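Local coordinates for CCMAN5 (Cellulosimicrobium cellulans, PDB 2XSG), which is an alpha-mannosidase of glycoside hydrolase family 92 that binds calcium and enables mannose-6-phosphate modification of yeast-produced human lysosomal enzymes, at residues Asp464-Ser469 with Pro764-Ser769; Thr538-His543 with Arg568-Glu573; Tyr548-Leu553 with Pro595-Tyr600. One frame throughout, in Å; residues are numbered along the deposited sequence.

Interaction 1: residues Asp464-Ser469 with Pro764-Ser769; sequences DQYGLS and PAFSMS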
loop_
_atom_site.group_PDB
_atom_site.type_symbol
_atom_site.label_atom_id
_atom_site.label_comp_id
_atom_site.label_asym_id
_atom_site.label_seq_id
_atom_site.Cartn_x
_atom_site.Cartn_y
_atom_site.Cartn_z
ATOM N N ASP A 464 -11.083 5.809 15.950
ATOM C CA ASP A 464 -10.418 4.754 16.723
ATOM C C ASP A 464 -11.325 4.165 17.778
ATOM O O ASP A 464 -11.360 2.942 17.946
ATOM C CB ASP A 464 -9.168 5.287 17.415
ATOM C CG ASP A 464 -7.984 5.399 16.477
ATOM O OD1 ASP A 464 -7.978 4.723 15.416
ATOM O OD2 ASP A 464 -7.059 6.158 16.808
ATOM N N GLN A 465 -12.046 5.041 18.487
ATOM C CA GLN A 465 -12.938 4.617 19.563
ATOM C C GLN A 465 -14.172 3.889 19.042
ATOM O O GLN A 465 -14.607 2.883 19.647
ATOM C CB GLN A 465 -13.325 5.791 20.461
ATOM C CG GLN A 465 -12.186 6.331 21.313
ATOM C CD GLN A 465 -12.619 7.538 22.134
ATOM O OE1 GLN A 465 -13.364 8.376 21.649
ATOM N NE2 GLN A 465 -12.175 7.612 23.390
ATOM N N TYR A 466 -14.720 4.356 17.920
ATOM C CA TYR A 466 -15.736 3.560 17.242
ATOM C C TYR A 466 -15.221 2.122 17.003
ATOM O O TYR A 466 -15.907 1.154 17.317
ATOM C CB TYR A 466 -16.243 4.192 15.913
ATOM C CG TYR A 466 -17.009 3.168 15.092
ATOM C CD1 TYR A 466 -18.295 2.762 15.466
ATOM C CD2 TYR A 466 -16.410 2.543 13.991
ATOM C CE1 TYR A 466 -18.980 1.771 14.740
ATOM C CE2 TYR A 466 -17.078 1.565 13.263
ATOM C CZ TYR A 466 -18.357 1.182 13.639
ATOM O OH TYR A 466 -19.007 0.219 12.915
ATOM N N GLY A 467 -14.016 1.986 16.444
ATOM C CA GLY A 467 -13.450 0.661 16.151
ATOM C C GLY A 467 -13.236 -0.191 17.394
ATOM O O GLY A 467 -13.592 -1.366 17.431
ATOM N N LEU A 468 -12.649 0.411 18.417
ATOM C CA LEU A 468 -12.485 -0.253 19.697
ATOM C C LEU A 468 -13.835 -0.709 20.264
ATOM O O LEU A 468 -13.940 -1.808 20.851
ATOM C CB LEU A 468 -11.801 0.694 20.656
ATOM C CG LEU A 468 -10.625 0.298 21.524
ATOM C CD1 LEU A 468 -9.625 -0.622 20.848
ATOM C CD2 LEU A 468 -9.960 1.617 21.965
ATOM N N SER A 469 -14.864 0.113 20.072
ATOM C CA SER A 469 -16.196 -0.226 20.587
ATOM C C SER A 469 -16.723 -1.549 20.007
ATOM O O SER A 469 -17.312 -2.355 20.725
ATOM C CB SER A 469 -17.188 0.925 20.359
ATOM O OG SER A 469 -17.774 0.849 19.082
ATOM N N PRO A 764 -31.651 3.841 4.671
ATOM C CA PRO A 764 -30.461 4.513 5.239
ATOM C C PRO A 764 -29.271 3.583 5.395
ATOM O O PRO A 764 -29.449 2.392 5.671
ATOM C CB PRO A 764 -30.908 4.976 6.633
ATOM C CG PRO A 764 -32.380 4.623 6.760
ATOM C CD PRO A 764 -32.883 4.161 5.416
ATOM N N ALA A 765 -28.070 4.133 5.217
ATOM C CA ALA A 765 -26.836 3.376 5.392
ATOM C C ALA A 765 -26.441 3.399 6.860
ATOM O O ALA A 765 -27.074 4.080 7.666
ATOM C CB ALA A 765 -25.726 3.950 4.516
ATOM N N PHE A 766 -25.400 2.653 7.213
ATOM C CA PHE A 766 -24.961 2.596 8.601
ATOM C C PHE A 766 -24.459 3.937 9.144
ATOM O O PHE A 766 -23.654 4.627 8.515
ATOM C CB PHE A 766 -23.882 1.524 8.806
ATOM C CG PHE A 766 -23.287 1.535 10.173
ATOM C CD1 PHE A 766 -23.946 0.918 11.237
ATOM C CD2 PHE A 766 -22.084 2.191 10.418
ATOM C CE1 PHE A 766 -23.392 0.933 12.530
ATOM C CE2 PHE A 766 -21.522 2.226 11.707
ATOM C CZ PHE A 766 -22.183 1.590 12.766
ATOM N N SER A 767 -24.946 4.269 10.336
ATOM C CA SER A 767 -24.420 5.332 11.174
ATOM C C SER A 767 -24.554 4.830 12.597
ATOM O O SER A 767 -25.610 4.312 12.972
ATOM C CB SER A 767 -25.222 6.620 11.001
ATOM O OG SER A 767 -24.793 7.338 9.878
ATOM N N MET A 768 -23.477 4.960 13.375
ATOM C CA MET A 768 -23.440 4.519 14.771
ATOM C C MET A 768 -24.640 5.018 15.588
ATOM O O MET A 768 -25.256 4.250 16.313
ATOM C CB MET A 768 -22.130 4.966 15.427
ATOM C CG MET A 768 -21.992 4.603 16.893
ATOM S SD MET A 768 -20.502 5.305 17.644
ATOM C CE MET A 768 -20.952 7.032 17.794
ATOM N N SER A 769 -24.978 6.298 15.437
ATOM C CA SER A 769 -26.029 6.943 16.246
ATOM C C SER A 769 -27.453 6.444 15.962
ATOM O O SER A 769 -28.324 6.540 16.821
ATOM C CB SER A 769 -25.979 8.466 16.062
ATOM O OG SER A 769 -26.180 8.819 14.707
#
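Y466 meets two residues of the C-terminal tail with one long side of its ring and its hydroxyl: M768 lies near CD1, while F766 takes CE1, CZ and OH. Holding CG trans to the backbone N (chi1 165°) sends the ring outward from helix 455-474 to reach them. F766 comes from the opposite direction, and the outer end of its ring does the touching. Its CZ lies 3.8 Å from Y466 CE1, and its CE2 approaches Y466 OH to 3.4 Å. The two ring planes are inclined at 48° with centroids 5.8 Å apart, so the rings meet obliquely. M768 sets out toward the helix, slides past Y466 in the opposite sense, and places SD 4.0 Å from Y466 CD1. The sulfur is near the plane of the tyrosine ring, a Met-aromatic contact made at the edge. The tail is also folded against itself, because the backbone N of M768 sits 3.6 Å above the plane of the F766 ring, displaced toward its rim.

The polar end of Y466 is not idle: OH is hydrogen-bonded to the carbonyl O of G683, which fixes the reach of the ring, and Y548 meets it with a nearly parallel ring. On the helix itself, S469 OG donates to Y466 O over 2.6 Å, one turn along. An alanine at Y466 is likely to leave the F766 ring end and the M768 sulfur without their shared aromatic partner, and the carbonyl of G683 without its hydroxyl mate. The arrangement is that of a C-terminal tail without regular secondary structure, laid by an aromatic pair and a Met-aromatic contact against a helix of the catalytic domain, which in family 92 is an (alpha/alpha)6 barrel.

Interaction 2: residues Thr538-His543 with Arg568-Glu573; sequences TLWQYH and RHMFGE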
loop_
_atom_site.group_PDB
_atom_site.type_symbol
_atom_site.label_atom_id
_atom_site.label_comp_id
_atom_site.label_asym_id
_atom_site.label_seq_id
_atom_site.Cartn_x
_atom_site.Cartn_y
_atom_site.Cartn_z
ATOM N N THR A 538 -6.899 19.590 4.877
ATOM C CA THR A 538 -7.623 20.805 5.215
ATOM C C THR A 538 -8.817 20.438 6.087
ATOM O O THR A 538 -9.215 19.262 6.144
ATOM C CB THR A 538 -8.191 21.495 3.953
ATOM O OG1 THR A 538 -9.286 20.726 3.453
ATOM C CG2 THR A 538 -7.137 21.654 2.864
ATOM N N LEU A 539 -9.407 21.438 6.731
ATOM C CA LEU A 539 -10.622 21.225 7.520
ATOM C C LEU A 539 -11.793 20.660 6.688
ATOM O O LEU A 539 -12.464 19.741 7.133
ATOM C CB LEU A 539 -11.014 22.487 8.297
ATOM C CG LEU A 539 -10.034 22.816 9.434
ATOM C CD1 LEU A 539 -10.083 24.275 9.797
ATOM C CD2 LEU A 539 -10.255 21.943 10.662
ATOM N N TRP A 540 -12.014 21.182 5.479
ATOM C CA TRP A 540 -13.038 20.617 4.579
ATOM C C TRP A 540 -12.827 19.122 4.323
ATOM O O TRP A 540 -13.797 18.366 4.217
ATOM C CB TRP A 540 -13.062 21.331 3.249
ATOM C CG TRP A 540 -13.903 22.568 3.200
ATOM C CD1 TRP A 540 -13.476 23.847 3.311
ATOM C CD2 TRP A 540 -15.324 22.632 2.999
ATOM N NE1 TRP A 540 -14.539 24.714 3.205
ATOM C CE2 TRP A 540 -15.683 23.991 3.009
ATOM C CE3 TRP A 540 -16.326 21.668 2.831
ATOM C CZ2 TRP A 540 -17.000 24.421 2.840
ATOM C CZ3 TRP A 540 -17.641 22.098 2.655
ATOM C CH2 TRP A 540 -17.960 23.469 2.670
ATOM N N GLN A 541 -11.565 18.708 4.219
ATOM C CA GLN A 541 -11.225 17.311 3.919
ATOM C C GLN A 541 -11.377 16.434 5.179
ATOM O O GLN A 541 -11.984 15.353 5.141
ATOM C CB GLN A 541 -9.812 17.233 3.321
ATOM C CG GLN A 541 -9.720 17.877 1.915
ATOM C CD GLN A 541 -8.305 18.274 1.501
ATOM O OE1 GLN A 541 -7.335 18.022 2.225
ATOM N NE2 GLN A 541 -8.177 18.898 0.316
ATOM N N TYR A 542 -10.840 16.919 6.294
ATOM C CA TYR A 542 -11.021 16.265 7.588
ATOM C C TYR A 542 -12.443 16.345 8.141
ATOM O O TYR A 542 -12.814 15.530 8.992
ATOM C CB TYR A 542 -10.048 16.837 8.612
ATOM C CG TYR A 542 -8.701 16.181 8.637
ATOM C CD1 TYR A 542 -7.675 16.587 7.778
ATOM C CD2 TYR A 542 -8.436 15.171 9.544
ATOM C CE1 TYR A 542 -6.414 15.977 7.825
ATOM C CE2 TYR A 542 -7.191 14.557 9.597
ATOM C CZ TYR A 542 -6.189 14.969 8.746
ATOM O OH TYR A 542 -4.979 14.328 8.846
ATOM N N HIS A 543 -13.243 17.307 7.681
ATOM C CA HIS A 543 -14.644 17.413 8.122
ATOM C C HIS A 543 -15.415 16.072 8.116
ATOM O O HIS A 543 -16.184 15.774 9.055
ATOM C CB HIS A 543 -15.424 18.467 7.324
ATOM C CG HIS A 543 -16.848 18.611 7.776
ATOM N ND1 HIS A 543 -17.915 18.168 7.027
ATOM C CD2 HIS A 543 -17.373 19.081 8.933
ATOM C CE1 HIS A 543 -19.040 18.385 7.687
ATOM N NE2 HIS A 543 -18.738 18.932 8.851
ATOM N N ARG A 568 -21.952 19.559 -2.452
ATOM C CA ARG A 568 -21.823 20.252 -3.723
ATOM C C ARG A 568 -20.673 21.262 -3.748
ATOM O O ARG A 568 -19.928 21.296 -4.711
ATOM C CB ARG A 568 -23.157 20.880 -4.148
ATOM C CG ARG A 568 -24.263 19.821 -4.321
ATOM C CD ARG A 568 -25.614 20.406 -4.700
ATOM N NE ARG A 568 -25.559 20.926 -6.063
ATOM C CZ ARG A 568 -26.013 20.298 -7.147
ATOM N NH1 ARG A 568 -26.600 19.125 -7.058
ATOM N NH2 ARG A 568 -25.884 20.874 -8.324
ATOM N N HIS A 569 -20.525 22.066 -2.695
ATOM C CA HIS A 569 -19.422 23.026 -2.590
ATOM C C HIS A 569 -18.047 22.334 -2.496
ATOM O O HIS A 569 -17.070 22.805 -3.101
ATOM C CB HIS A 569 -19.615 23.939 -1.374
ATOM C CG HIS A 569 -18.761 25.167 -1.406
ATOM N ND1 HIS A 569 -18.967 26.191 -2.304
ATOM C CD2 HIS A 569 -17.695 25.535 -0.656
ATOM C CE1 HIS A 569 -18.068 27.139 -2.105
ATOM N NE2 HIS A 569 -17.286 26.769 -1.107
ATOM N N MET A 570 -17.982 21.230 -1.747
ATOM C CA MET A 570 -16.766 20.388 -1.643
ATOM C C MET A 570 -16.170 20.036 -3.009
ATOM O O MET A 570 -14.948 19.955 -3.177
ATOM C CB MET A 570 -17.090 19.089 -0.910
ATOM C CG MET A 570 -15.878 18.200 -0.618
ATOM S SD MET A 570 -15.003 18.848 0.811
ATOM C CE MET A 570 -13.638 17.695 0.927
ATOM N N PHE A 571 -17.041 19.819 -3.981
ATOM C CA PHE A 571 -16.613 19.456 -5.328
ATOM C C PHE A 571 -16.756 20.553 -6.383
ATOM O O PHE A 571 -16.694 20.268 -7.587
ATOM C CB PHE A 571 -17.306 18.157 -5.757
ATOM C CG PHE A 571 -16.754 16.967 -5.079
ATOM C CD1 PHE A 571 -15.818 16.160 -5.722
ATOM C CD2 PHE A 571 -17.116 16.673 -3.768
ATOM C CE1 PHE A 571 -15.270 15.061 -5.067
ATOM C CE2 PHE A 571 -16.572 15.585 -3.111
ATOM C CZ PHE A 571 -15.644 14.783 -3.761
ATOM N N GLY A 572 -16.912 21.796 -5.930
ATOM C CA GLY A 572 -17.019 22.959 -6.820
ATOM C C GLY A 572 -18.098 22.845 -7.885
ATOM O O GLY A 572 -17.915 23.321 -9.000
ATOM N N GLU A 573 -19.222 22.219 -7.543
ATOM C CA GLU A 573 -20.313 21.983 -8.515
ATOM C C GLU A 573 -20.916 23.266 -9.103
ATOM O O GLU A 573 -21.400 23.275 -10.250
ATOM C CB GLU A 573 -21.424 21.127 -7.891
ATOM C CG GLU A 573 -21.074 19.655 -7.756
ATOM C CD GLU A 573 -21.040 18.912 -9.094
ATOM O OE1 GLU A 573 -21.620 19.397 -10.086
ATOM O OE2 GLU A 573 -20.412 17.836 -9.161
#
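W540 and M570 make the dense part of this contact, their side chains sliding past one another in opposite directions. SD of M570 lies 3.7 Å from W540 CE3, and 5.0 Å from the centroid of the six-membered ring, in an oblique Met-aromatic contact. The methyl group of M570 goes further, to the backbone: M570 CE is 3.4 Å from W540 O and 4.0 Å from Q541 CG. A bend at chi2 (79°) turns the end of the methionine toward helix 539-542, although its CB does not face that way.

A standard motif opens one helix and another closes the other. T538 and Q541 form a capping box, with Q541 N donating to T538 OG1 and T538 N to Q541 OE1, while Q541 NE2 bonds to the carbonyl of L583. Helix 560-570 ends in a Schellman motif, with G572 at positive phi as C-prime.

The looser side belongs to H569, which is partly exposed. Its side chain crosses that of W540 at about a right angle, and the rings meet obliquely, planes at 45°. W540 CZ2 lies at the edge of the imidazole, near its plane, 3.7 Å from H569 CD2. W501 stacks on the same histidine.

Interaction 3: residues Tyr548-Leu553 with Pro595-Tyr600; sequences YDMDAL and PYLFNY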
loop_
_atom_site.group_PDB
_atom_site.type_symbol
_atom_site.label_atom_id
_atom_site.label_comp_id
_atom_site.label_asym_id
_atom_site.label_seq_id
_atom_site.Cartn_x
_atom_site.Cartn_y
_atom_site.Cartn_z
ATOM N N TYR A 548 -18.146 6.757 10.378
ATOM C CA TYR A 548 -19.014 5.827 11.100
ATOM C C TYR A 548 -20.311 6.489 11.578
ATOM O O TYR A 548 -21.153 5.834 12.204
ATOM C CB TYR A 548 -18.261 5.243 12.306
ATOM C CG TYR A 548 -17.719 6.305 13.249
ATOM C CD1 TYR A 548 -18.426 6.691 14.380
ATOM C CD2 TYR A 548 -16.499 6.933 12.987
ATOM C CE1 TYR A 548 -17.939 7.685 15.225
ATOM C CE2 TYR A 548 -16.009 7.908 13.812
ATOM C CZ TYR A 548 -16.722 8.275 14.938
ATOM O OH TYR A 548 -16.209 9.261 15.740
ATOM N N ASP A 549 -20.466 7.786 11.305
ATOM C CA ASP A 549 -21.671 8.512 11.724
ATOM C C ASP A 549 -22.006 9.745 10.876
ATOM O O ASP A 549 -22.043 10.890 11.371
ATOM C CB ASP A 549 -21.598 8.883 13.214
ATOM C CG ASP A 549 -22.959 8.791 13.898
ATOM O OD1 ASP A 549 -23.994 8.923 13.205
ATOM O OD2 ASP A 549 -22.991 8.598 15.126
ATOM N N MET A 550 -22.276 9.477 9.605
ATOM C CA MET A 550 -22.758 10.463 8.661
ATOM C C MET A 550 -24.076 11.060 9.112
ATOM O O MET A 550 -24.317 12.221 8.863
ATOM C CB MET A 550 -22.901 9.848 7.257
ATOM C CG MET A 550 -21.559 9.647 6.510
ATOM S SD MET A 550 -20.709 11.209 6.225
ATOM C CE MET A 550 -21.783 11.970 5.005
ATOM N N ASP A 551 -24.920 10.279 9.783
ATOM C CA ASP A 551 -26.210 10.807 10.229
ATOM C C ASP A 551 -26.011 11.922 11.247
ATOM O O ASP A 551 -26.604 12.993 11.115
ATOM C CB ASP A 551 -27.092 9.724 10.822
ATOM C CG ASP A 551 -28.537 10.192 11.003
ATOM O OD1 ASP A 551 -28.864 10.742 12.080
ATOM O OD2 ASP A 551 -29.340 10.029 10.058
ATOM N N ALA A 552 -25.173 11.668 12.254
ATOM C CA ALA A 552 -24.877 12.672 13.265
ATOM C C ALA A 552 -24.124 13.841 12.626
ATOM O O ALA A 552 -24.323 14.986 12.999
ATOM C CB ALA A 552 -24.069 12.070 14.420
ATOM N N LEU A 553 -23.259 13.547 11.653
ATOM C CA LEU A 553 -22.529 14.610 10.979
ATOM C C LEU A 553 -23.490 15.510 10.207
ATOM O O LEU A 553 -23.392 16.732 10.311
ATOM C CB LEU A 553 -21.431 14.062 10.074
ATOM C CG LEU A 553 -20.422 15.079 9.540
ATOM C CD1 LEU A 553 -19.594 15.610 10.694
ATOM C CD2 LEU A 553 -19.502 14.418 8.541
ATOM N N PRO A 595 -15.936 11.384 -2.548
ATOM C CA PRO A 595 -16.766 11.264 -3.753
ATOM C C PRO A 595 -18.008 10.413 -3.602
ATOM O O PRO A 595 -18.968 10.613 -4.333
ATOM C CB PRO A 595 -15.823 10.629 -4.778
ATOM C CG PRO A 595 -14.448 10.992 -4.288
ATOM C CD PRO A 595 -14.521 11.066 -2.819
ATOM N N TYR A 596 -17.994 9.484 -2.650
ATOM C CA TYR A 596 -19.125 8.599 -2.421
ATOM C C TYR A 596 -20.136 9.140 -1.407
ATOM O O TYR A 596 -21.104 8.451 -1.081
ATOM C CB TYR A 596 -18.633 7.205 -1.998
ATOM C CG TYR A 596 -17.740 6.542 -3.030
ATOM C CD1 TYR A 596 -16.366 6.772 -3.040
ATOM C CD2 TYR A 596 -18.276 5.687 -3.997
ATOM C CE1 TYR A 596 -15.541 6.171 -3.994
ATOM C CE2 TYR A 596 -17.462 5.088 -4.955
ATOM C CZ TYR A 596 -16.100 5.329 -4.942
ATOM O OH TYR A 596 -15.290 4.731 -5.883
ATOM N N LEU A 597 -19.935 10.360 -0.912
ATOM C CA LEU A 597 -20.870 10.902 0.087
ATOM C C LEU A 597 -22.137 11.534 -0.485
ATOM O O LEU A 597 -23.085 11.821 0.252
ATOM C CB LEU A 597 -20.159 11.851 1.056
ATOM C CG LEU A 597 -18.935 11.225 1.739
ATOM C CD1 LEU A 597 -18.316 12.191 2.740
ATOM C CD2 LEU A 597 -19.286 9.900 2.408
ATOM N N PHE A 598 -22.157 11.749 -1.796
ATOM C CA PHE A 598 -23.360 12.235 -2.458
ATOM C C PHE A 598 -24.532 11.260 -2.325
ATOM O O PHE A 598 -25.691 11.690 -2.354
ATOM C CB PHE A 598 -23.083 12.577 -3.925
ATOM C CG PHE A 598 -22.225 13.791 -4.113
ATOM C CD1 PHE A 598 -20.896 13.659 -4.536
ATOM C CD2 PHE A 598 -22.737 15.067 -3.881
ATOM C CE1 PHE A 598 -20.093 14.785 -4.754
ATOM C CE2 PHE A 598 -21.945 16.200 -4.090
ATOM C CZ PHE A 598 -20.610 16.056 -4.522
ATOM N N ASN A 599 -24.224 9.965 -2.161
ATOM C CA ASN A 599 -25.222 8.939 -1.857
ATOM C C ASN A 599 -25.967 9.259 -0.557
ATOM O O ASN A 599 -27.127 8.904 -0.390
ATOM C CB ASN A 599 -24.557 7.565 -1.689
ATOM C CG ASN A 599 -24.103 6.946 -2.999
ATOM O OD1 ASN A 599 -24.315 7.494 -4.081
ATOM N ND2 ASN A 599 -23.458 5.783 -2.901
ATOM N N TYR A 600 -25.281 9.923 0.365
ATOM C CA TYR A 600 -25.852 10.266 1.666
ATOM C C TYR A 600 -26.648 11.551 1.630
ATOM O O TYR A 600 -27.480 11.779 2.506
ATOM C CB TYR A 600 -24.757 10.412 2.719
ATOM C CG TYR A 600 -24.025 9.131 3.083
ATOM C CD1 TYR A 600 -23.009 8.622 2.259
ATOM C CD2 TYR A 600 -24.318 8.446 4.265
ATOM C CE1 TYR A 600 -22.313 7.460 2.600
ATOM C CE2 TYR A 600 -23.607 7.270 4.619
ATOM C CZ TYR A 600 -22.601 6.800 3.777
ATOM O OH TYR A 600 -21.904 5.651 4.079
#
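The ring of Y600 carries the side chain of M550 over one face, while the carbonyl O of Y596, from its own segment, lies in plane at the edge. Two motifs are combined on that face: a CH-pi contact from CG and a more distant Met-aromatic contact from the sulfur. M550 belongs to the first turn of helix 550-556, and Y600 to the loop that precedes helix 604-616, so the contact closes that loop over the start of a helix within the catalytic domain.

CG of M550 is 3.9 Å from the ring centroid of Y600 and 23° off the normal, shifted toward the CD2 and CE2 side. CB belongs to the same approach and makes the shorter contact, 3.6 Å from M550 CB to Y600 CD2. SD of M550 stands 5.0 Å from the centroid, only 11° off the normal, and is thus more nearly above the middle of the ring though farther from it. The methionine is not stretched out. A turn at chi2 (-62°), followed by another at chi3, brings M550 CE back to 4.1 Å from Y600 CG and to the same distance from Y600 CB. The methyl group thereby reaches L597 as well, with L597 CD1 4.1 Å from M550 CE, and is held between the leucine branches and the root of the tyrosine. L597 in turn packs on M567 of helix 560-570, which continues this apolar layer, and Y600 touches V680 while remaining partly exposed.

The backbone on the methionine side is fixed by D549, the N-cap residue just before M550. Its OD1 accepts from A552 N and also from S769 OG in the C-terminal tail, while the neighbouring D551 N is taken by S767 OG. The capping bond runs from A552 N to D549 OD1 over 3.1 Å, reaching the oxygen from above the carboxylate plane.

How the interactions relate
Along the chain the order is 464-469, 538-543, 548-553, 568-573, 595-600 and 764-769, so interaction 1 brackets the other two, whose segments alternate. Segment 464-469 and all four segments of interactions 2 and 3 belong to the catalytic domain. Interaction 3 sits in the middle: its centre is 12 Å from that of interaction 1 and 13 Å from that of interaction 2, which themselves lie 22 Å apart. F571 packs on P595 and F598, and H543 O rests against L553 CD2, bringing together parts of the successive helices 539-542, 550-556 and 560-570. The tail reaches the start of helix 550-556, through a probable backbone hydrogen bond from M768 to Y548.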